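Local structure of succinyl-CoA ligase (ADP-forming) subunit alpha (Methanosaeta concilii, 6HXI) at residues L231-G236 and A276-N281; A257-T262 and E285-K290. The protein is a coenzyme A-binding subunit of the succinyl-CoA ligase family and carries a C-terminal region related to the citrate synthase C-terminal domain. All blocks are in the same frame, centred on the assembly; numbering follows the deposited sequence.

Contact 1. Residues L231-G236 and A276-N281; sequences LGELGG and AGAKAN
Glu233 turns one face of its carboxylate to the methyl group of Ala278. CB of Ala278 stands over the flat group almost evenly, 3.5 Å from OE2 and 3.6 Å from OE1 of Glu233, so it meets the carboxylate broadside. The extended chain of Glu233 (chi2 176°) carries the carboxylate out to this methyl, and His275, the residue before 276-281 in the same loop, makes a weak hydrogen bond to OE1 that probably helps to set how the group is turned. The same methyl is touched by Leu234, whose two branches divide between two alanines: CD2 lies 4.1 Å from CB of Ala278, while CD1 reaches CB of Ala280 at 4.2 Å. These residues join the C-terminal end of strand 227-233, an inner strand of the parallel part of a Rossmann-like sheet in the CoA-ligase region, to the long irregular connection between strand 255-260 and helix 287-297. Ala278 is the centre of an inverse gamma turn, closed by a weak bond from Lys279 N to Gly277 O, and its CA-H points nearly straight at Leu234 O, with a CA to O distance of 3.6 Å and an angle of 170° at the hydrogen. Gly235 returns a similar but more bent contact, its CA donating toward Gly277 O. Without a side chain at Gly235 the two backbones draw close, and CA of Gly235 comes to 4.0 Å from CA of Ala280. A water lies beside the glycines, 2.9 Å from Gly277 O and in weaker contact with Gly235 O. Gly235 O also accepts from Lys290 NZ, and Lys279 O, which lies close to CA of Gly235, accepts from NH1 of Arg206.

Contact 2. Residues A257-T262 and E285-K290; sequences AWVTGT and ETAQAK
The side-chain amide of Gln288 and the peptide joining Gly261 to Thr262 are the flat groups through which the helix start meets the turn after the strand. At one edge of the amide, NE2 of Gln288 donates to Thr262 O at 3.0 Å; the oxygen lies only 4° out of the amide plane and takes the proton on a lone pair. At the other end OE1 accepts from a water, which also donates to Gly261 O and accepts from Ala287 N at 2.8 Å, so that one molecule ties side chain, turn and the first turn of the helix together. CB of Thr262 hangs over one face of the amide, 3.5 Å from NE2 of Gln288. A bend at chi2 (79°) folds the glutamine back along its helix to reach this place. The Gly261-Thr262 peptide presents a face of its own to Ala287, whose CB sits almost squarely above Gly261 C at 3.4 Å. Further along the strand, Val259 and Lys290 cross at about a right angle: CG1 of Val259 rests 3.7 Å from CD of Lys290, while its CG2 meets CB of the same lysine. The lysine chain runs on past the valine to a salt bridge with Glu239. Thr286 is the N-cap residue, its OG1 accepting weakly from Ala289 N at 3.4 Å. Gly261 N donates a hydrogen bond to OD2 of Asp288 of the neighbouring citrate lyase chain, bringing the turn to a subunit interface. Helix 287-297 packs on strand 255-260, the outermost strand of its sheet within this chain, and is flanked by helix 239-247, the helix of the beta-alpha-beta crossover from strand 227-233, where Tyr240 touches Ala289 and Lys290.

Overall arrangement
Both contacts are largely buried and lie at the C-terminal ends of neighbouring parallel strands, 227-233 in contact 1 and 255-260 in contact 2, with centres 8 Å apart. Their segments alternate along the chain, and backbone bonds join them directly: Gly232 N pairs with Trp258 O, and Gly235 N reaches Glu285 O. A water bridges each. Contact 1 otherwise fits strand end to irregular loop by methyl packing and CA-H to oxygen contacts, whereas contact 2 seats a helix start on the sheet's outermost strand within this chain, adding a direct side-chain amide to carbonyl hydrogen bond. Lys290 serves both: its aliphatic part packs in contact 2 while NZ binds carbonyl oxygens of 231-236.

Contact 1. Residues L231-G236 and A276-N281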
ATOM      1  N   LEU B 231      64.001  15.354   6.769  1.00 51.00           N
ATOM      2  CA  LEU B 231      64.095  14.146   7.566  1.00 50.91           C
ATOM      3  C   LEU B 231      64.041  12.950   6.620  1.00 51.40           C
ATOM      4  O   LEU B 231      63.012  12.699   6.012  1.00 48.41           O
ATOM      5  CB  LEU B 231      62.925  14.118   8.566  1.00 50.01           C
ATOM      6  CG  LEU B 231      62.932  13.051   9.655  1.00 55.55           C
ATOM      7  CD1 LEU B 231      64.047  13.287  10.659  1.00 57.54           C
ATOM      8  CD2 LEU B 231      61.563  12.998  10.363  1.00 57.69           C
ATOM      9  N   GLY B 232      65.169  12.277   6.462  1.00 47.68           N
ATOM     10  CA  GLY B 232      65.284  11.099   5.618  1.00 47.22           C
ATOM     11  C   GLY B 232      65.349   9.827   6.434  1.00 51.90           C
ATOM     12  O   GLY B 232      65.085   9.848   7.642  1.00 50.98           O
ATOM     13  N   GLU B 233      65.673   8.704   5.769  1.00 49.54           N
ATOM     14  CA  GLU B 233      65.826   7.384   6.406  1.00 50.02           C
ATOM     15  C   GLU B 233      66.781   6.497   5.604  1.00 53.73           C
ATOM     16  O   GLU B 233      67.050   6.774   4.432  1.00 53.68           O
ATOM     17  CB  GLU B 233      64.461   6.681   6.669  1.00 50.19           C
ATOM     18  CG  GLU B 233      63.734   6.233   5.421  1.00 61.74           C
ATOM     19  CD  GLU B 233      62.443   5.451   5.585  1.00 89.41           C
ATOM     20  OE1 GLU B 233      61.998   5.223   6.739  1.00 72.33           O
ATOM     21  OE2 GLU B 233      61.888   5.043   4.535  1.00 86.28           O
ATOM     22  N   LEU B 234      67.283   5.435   6.235  1.00 50.30           N
ATOM     23  CA  LEU B 234      68.180   4.460   5.614  1.00 51.28           C
ATOM     24  C   LEU B 234      67.536   3.788   4.389  1.00 57.27           C
ATOM     25  O   LEU B 234      66.296   3.802   4.251  1.00 53.54           O
ATOM     26  CB  LEU B 234      68.641   3.419   6.646  1.00 52.16           C
ATOM     27  CG  LEU B 234      67.698   2.277   7.025  1.00 56.62           C
ATOM     28  CD1 LEU B 234      68.377   1.357   7.986  1.00 58.51           C
ATOM     29  CD2 LEU B 234      66.396   2.776   7.671  1.00 58.90           C
ATOM     30  N   GLY B 235      68.386   3.223   3.521  1.00 56.93           N
ATOM     31  CA  GLY B 235      67.957   2.554   2.298  1.00 56.84           C
ATOM     32  C   GLY B 235      67.801   3.532   1.153  1.00 61.20           C
ATOM     33  O   GLY B 235      67.280   4.646   1.336  1.00 60.64           O
ATOM     34  N   GLY B 236      68.273   3.122  -0.022  1.00 57.70           N
ATOM     35  CA  GLY B 236      68.237   3.953  -1.221  1.00 57.78           C
ATOM     36  C   GLY B 236      69.237   5.090  -1.176  1.00 62.92           C
ATOM     37  O   GLY B 236      69.873   5.317  -0.142  1.00 63.26           O
ATOM     38  N   ALA B 276      58.531   0.487   2.599  1.00 47.61           N
ATOM     39  CA  ALA B 276      59.075  -0.428   1.574  1.00 48.52           C
ATOM     40  C   ALA B 276      60.563  -0.161   1.245  1.00 51.36           C
ATOM     41  O   ALA B 276      61.331  -1.111   1.110  1.00 51.25           O
ATOM     42  CB  ALA B 276      58.227  -0.382   0.307  1.00 48.82           C
ATOM     43  N   GLY B 277      60.961   1.112   1.206  1.00 47.05           N
ATOM     44  CA  GLY B 277      62.337   1.485   0.901  1.00 48.23           C
ATOM     45  C   GLY B 277      63.306   1.536   2.066  1.00 54.06           C
ATOM     46  O   GLY B 277      64.491   1.798   1.849  1.00 54.71           O
ATOM     47  N   ALA B 278      62.822   1.325   3.312  1.00 50.59           N
ATOM     48  CA  ALA B 278      63.668   1.399   4.516  1.00 50.21           C
ATOM     49  C   ALA B 278      64.439   0.107   4.813  1.00 55.50           C
ATOM     50  O   ALA B 278      64.127  -0.602   5.775  1.00 56.02           O
ATOM     51  CB  ALA B 278      62.855   1.854   5.730  1.00 49.88           C
ATOM     52  N   LYS B 279      65.438  -0.200   3.951  1.00 52.70           N
ATOM     53  CA  LYS B 279      66.372  -1.325   4.079  1.00 54.03           C
ATOM     54  C   LYS B 279      67.732  -0.989   3.429  1.00 61.58           C
ATOM     55  O   LYS B 279      67.830  -0.965   2.195  1.00 62.79           O
ATOM     56  CB  LYS B 279      65.804  -2.653   3.532  1.00 54.45           C
ATOM     57  CG  LYS B 279      66.632  -3.850   4.001  1.00 60.09           C
ATOM     58  CD  LYS B 279      66.231  -5.168   3.367  1.00 63.37           C
ATOM     59  CE  LYS B 279      66.844  -6.322   4.133  1.00 69.55           C
ATOM     60  NZ  LYS B 279      67.166  -7.482   3.260  1.00 73.79           N
ATOM     61  N   ALA B 280      68.775  -0.756   4.250  1.00 59.23           N
ATOM     62  CA  ALA B 280      70.118  -0.428   3.758  1.00 60.96           C
ATOM     63  C   ALA B 280      70.803  -1.654   3.136  1.00 68.52           C
ATOM     64  O   ALA B 280      71.249  -2.560   3.850  1.00 67.56           O
ATOM     65  CB  ALA B 280      70.971   0.159   4.877  1.00 62.59           C
ATOM     66  N   ASN B 281      70.831  -1.705   1.791  1.00 68.54           N
ATOM     67  CA  ASN B 281      71.445  -2.812   1.038  1.00 70.50           C
ATOM     68  C   ASN B 281      72.960  -2.728   1.108  1.00 76.89           C
ATOM     69  O   ASN B 281      73.624  -3.750   1.259  1.00 79.70           O
ATOM     70  CB  ASN B 281      70.980  -2.814  -0.429  1.00 72.15           C
ATOM     71  CG  ASN B 281      69.511  -3.100  -0.646  1.00 89.26           C
ATOM     72  OD1 ASN B 281      68.808  -3.650   0.214  1.00 82.70           O
ATOM     73  ND2 ASN B 281      69.027  -2.769  -1.839  1.00 78.30           N
TER
HETATM   74  O   HOH W   1      64.356   3.972  -0.114  1.00 64.00           O

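Contact 2. Residues A257-T262 and E285-K290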
ATOM      1  N   ALA B 257      69.220  18.753   8.541  1.00 60.00           N
ATOM      2  CA  ALA B 257      69.036  17.408   8.006  1.00 57.53           C
ATOM      3  C   ALA B 257      69.256  16.298   9.018  1.00 60.30           C
ATOM      4  O   ALA B 257      70.211  16.334   9.782  1.00 59.69           O
ATOM      5  CB  ALA B 257      69.950  17.204   6.815  1.00 58.91           C
ATOM      6  N   TRP B 258      68.374  15.288   8.997  1.00 56.19           N
ATOM      7  CA  TRP B 258      68.507  14.103   9.836  1.00 55.25           C
ATOM      8  C   TRP B 258      68.021  12.865   9.100  1.00 55.44           C
ATOM      9  O   TRP B 258      66.960  12.896   8.480  1.00 51.96           O
ATOM     10  CB  TRP B 258      67.843  14.251  11.220  1.00 53.82           C
ATOM     11  CG  TRP B 258      68.028  13.022  12.074  1.00 55.34           C
ATOM     12  CD1 TRP B 258      67.088  12.072  12.361  1.00 57.05           C
ATOM     13  CD2 TRP B 258      69.265  12.541  12.621  1.00 56.67           C
ATOM     14  NE1 TRP B 258      67.651  11.054  13.094  1.00 57.02           N
ATOM     15  CE2 TRP B 258      68.986  11.314  13.267  1.00 60.55           C
ATOM     16  CE3 TRP B 258      70.578  13.034  12.642  1.00 59.63           C
ATOM     17  CZ2 TRP B 258      69.973  10.582  13.938  1.00 61.59           C
ATOM     18  CZ3 TRP B 258      71.558  12.304  13.296  1.00 63.19           C
ATOM     19  CH2 TRP B 258      71.252  11.100  13.944  1.00 63.69           C
ATOM     20  N   VAL B 259      68.815  11.783   9.159  1.00 52.66           N
ATOM     21  CA  VAL B 259      68.498  10.503   8.533  1.00 51.67           C
ATOM     22  C   VAL B 259      68.273   9.465   9.650  1.00 57.87           C
ATOM     23  O   VAL B 259      69.163   9.212  10.465  1.00 58.25           O
ATOM     24  CB  VAL B 259      69.569  10.062   7.491  1.00 56.33           C
ATOM     25  CG1 VAL B 259      69.209   8.717   6.873  1.00 55.15           C
ATOM     26  CG2 VAL B 259      69.749  11.119   6.400  1.00 56.20           C
ATOM     27  N   THR B 260      67.057   8.904   9.703  1.00 55.10           N
ATOM     28  CA  THR B 260      66.656   7.903  10.704  1.00 55.10           C
ATOM     29  C   THR B 260      67.122   6.490  10.273  1.00 59.28           C
ATOM     30  O   THR B 260      67.350   6.246   9.087  1.00 59.61           O
ATOM     31  CB  THR B 260      65.138   7.973  10.932  1.00 54.20           C
ATOM     32  OG1 THR B 260      64.497   7.463   9.777  1.00 58.62           O
ATOM     33  CG2 THR B 260      64.643   9.389  11.179  1.00 49.27           C
ATOM     34  N   GLY B 261      67.237   5.583  11.229  1.00 55.36           N
ATOM     35  CA  GLY B 261      67.677   4.214  10.976  1.00 55.34           C
ATOM     36  C   GLY B 261      69.055   3.917  11.535  1.00 61.67           C
ATOM     37  O   GLY B 261      69.755   3.054  11.007  1.00 62.18           O
ATOM     38  N   THR B 262      69.453   4.631  12.602  1.00 59.72           N
ATOM     39  CA  THR B 262      70.748   4.445  13.271  1.00 63.14           C
ATOM     40  C   THR B 262      70.774   3.124  14.058  1.00 69.43           C
ATOM     41  O   THR B 262      71.843   2.669  14.436  1.00 69.55           O
ATOM     42  CB  THR B 262      71.134   5.678  14.127  1.00 77.17           C
ATOM     43  OG1 THR B 262      70.248   5.816  15.242  1.00 79.12           O
ATOM     44  CG2 THR B 262      71.171   6.981  13.318  1.00 77.68           C
ATOM     45  N   GLU B 285      73.991   3.164   1.939  1.00 61.56           N
ATOM     46  CA  GLU B 285      72.562   3.278   2.207  1.00 58.65           C
ATOM     47  C   GLU B 285      72.201   3.446   3.695  1.00 62.34           C
ATOM     48  O   GLU B 285      71.069   3.821   3.989  1.00 61.96           O
ATOM     49  CB  GLU B 285      71.810   2.087   1.597  1.00 58.74           C
ATOM     50  CG  GLU B 285      71.669   2.148   0.088  1.00 66.01           C
ATOM     51  CD  GLU B 285      70.846   1.025  -0.519  1.00 94.88           C
ATOM     52  OE1 GLU B 285      71.281   0.469  -1.554  1.00103.40           O
ATOM     53  OE2 GLU B 285      69.765   0.706   0.029  1.00 83.67           O
ATOM     54  N   THR B 286      73.133   3.187   4.625  1.00 59.59           N
ATOM     55  CA  THR B 286      72.883   3.306   6.076  1.00 58.61           C
ATOM     56  C   THR B 286      72.666   4.751   6.542  1.00 60.77           C
ATOM     57  O   THR B 286      73.154   5.684   5.909  1.00 60.44           O
ATOM     58  CB  THR B 286      74.013   2.642   6.910  1.00 61.85           C
ATOM     59  OG1 THR B 286      75.237   3.366   6.759  1.00 59.90           O
ATOM     60  CG2 THR B 286      74.205   1.170   6.600  1.00 55.65           C
ATOM     61  N   ALA B 287      71.982   4.918   7.683  1.00 57.31           N
ATOM     62  CA  ALA B 287      71.723   6.219   8.296  1.00 56.96           C
ATOM     63  C   ALA B 287      73.038   6.922   8.693  1.00 63.65           C
ATOM     64  O   ALA B 287      73.159   8.138   8.506  1.00 63.11           O
ATOM     65  CB  ALA B 287      70.811   6.065   9.505  1.00 56.67           C
ATOM     66  N   GLN B 288      74.029   6.156   9.189  1.00 63.05           N
ATOM     67  CA  GLN B 288      75.344   6.679   9.594  1.00 65.66           C
ATOM     68  C   GLN B 288      76.089   7.310   8.420  1.00 71.63           C
ATOM     69  O   GLN B 288      76.469   8.477   8.517  1.00 74.61           O
ATOM     70  CB  GLN B 288      76.196   5.614  10.322  1.00 68.67           C
ATOM     71  CG  GLN B 288      75.760   5.349  11.780  1.00 72.35           C
ATOM     72  CD  GLN B 288      74.528   4.454  11.953  1.00 73.19           C
ATOM     73  OE1 GLN B 288      73.898   3.971  10.985  1.00 60.97           O
ATOM     74  NE2 GLN B 288      74.181   4.172  13.207  1.00 54.80           N
ATOM     75  N   ALA B 289      76.244   6.573   7.300  1.00 66.12           N
ATOM     76  CA  ALA B 289      76.884   7.057   6.073  1.00 65.61           C
ATOM     77  C   ALA B 289      76.180   8.312   5.521  1.00 68.64           C
ATOM     78  O   ALA B 289      76.853   9.229   5.053  1.00 72.18           O
ATOM     79  CB  ALA B 289      76.888   5.963   5.024  1.00 65.70           C
ATOM     80  N   LYS B 290      74.848   8.368   5.625  1.00 59.80           N
ATOM     81  CA  LYS B 290      74.031   9.506   5.172  1.00 57.75           C
ATOM     82  C   LYS B 290      74.184  10.757   6.053  1.00 62.71           C
ATOM     83  O   LYS B 290      74.407  11.847   5.521  1.00 64.32           O
ATOM     84  CB  LYS B 290      72.550   9.105   5.019  1.00 55.34           C
ATOM     85  CG  LYS B 290      72.305   8.149   3.849  1.00 54.02           C
ATOM     86  CD  LYS B 290      70.852   7.765   3.719  1.00 61.70           C
ATOM     87  CE  LYS B 290      70.589   6.916   2.496  1.00 62.74           C
ATOM     88  NZ  LYS B 290      69.128   6.745   2.228  1.00 53.46           N
TER
HETATM   89  O   HOH W   2      71.767   2.660   9.318  1.00 62.39           O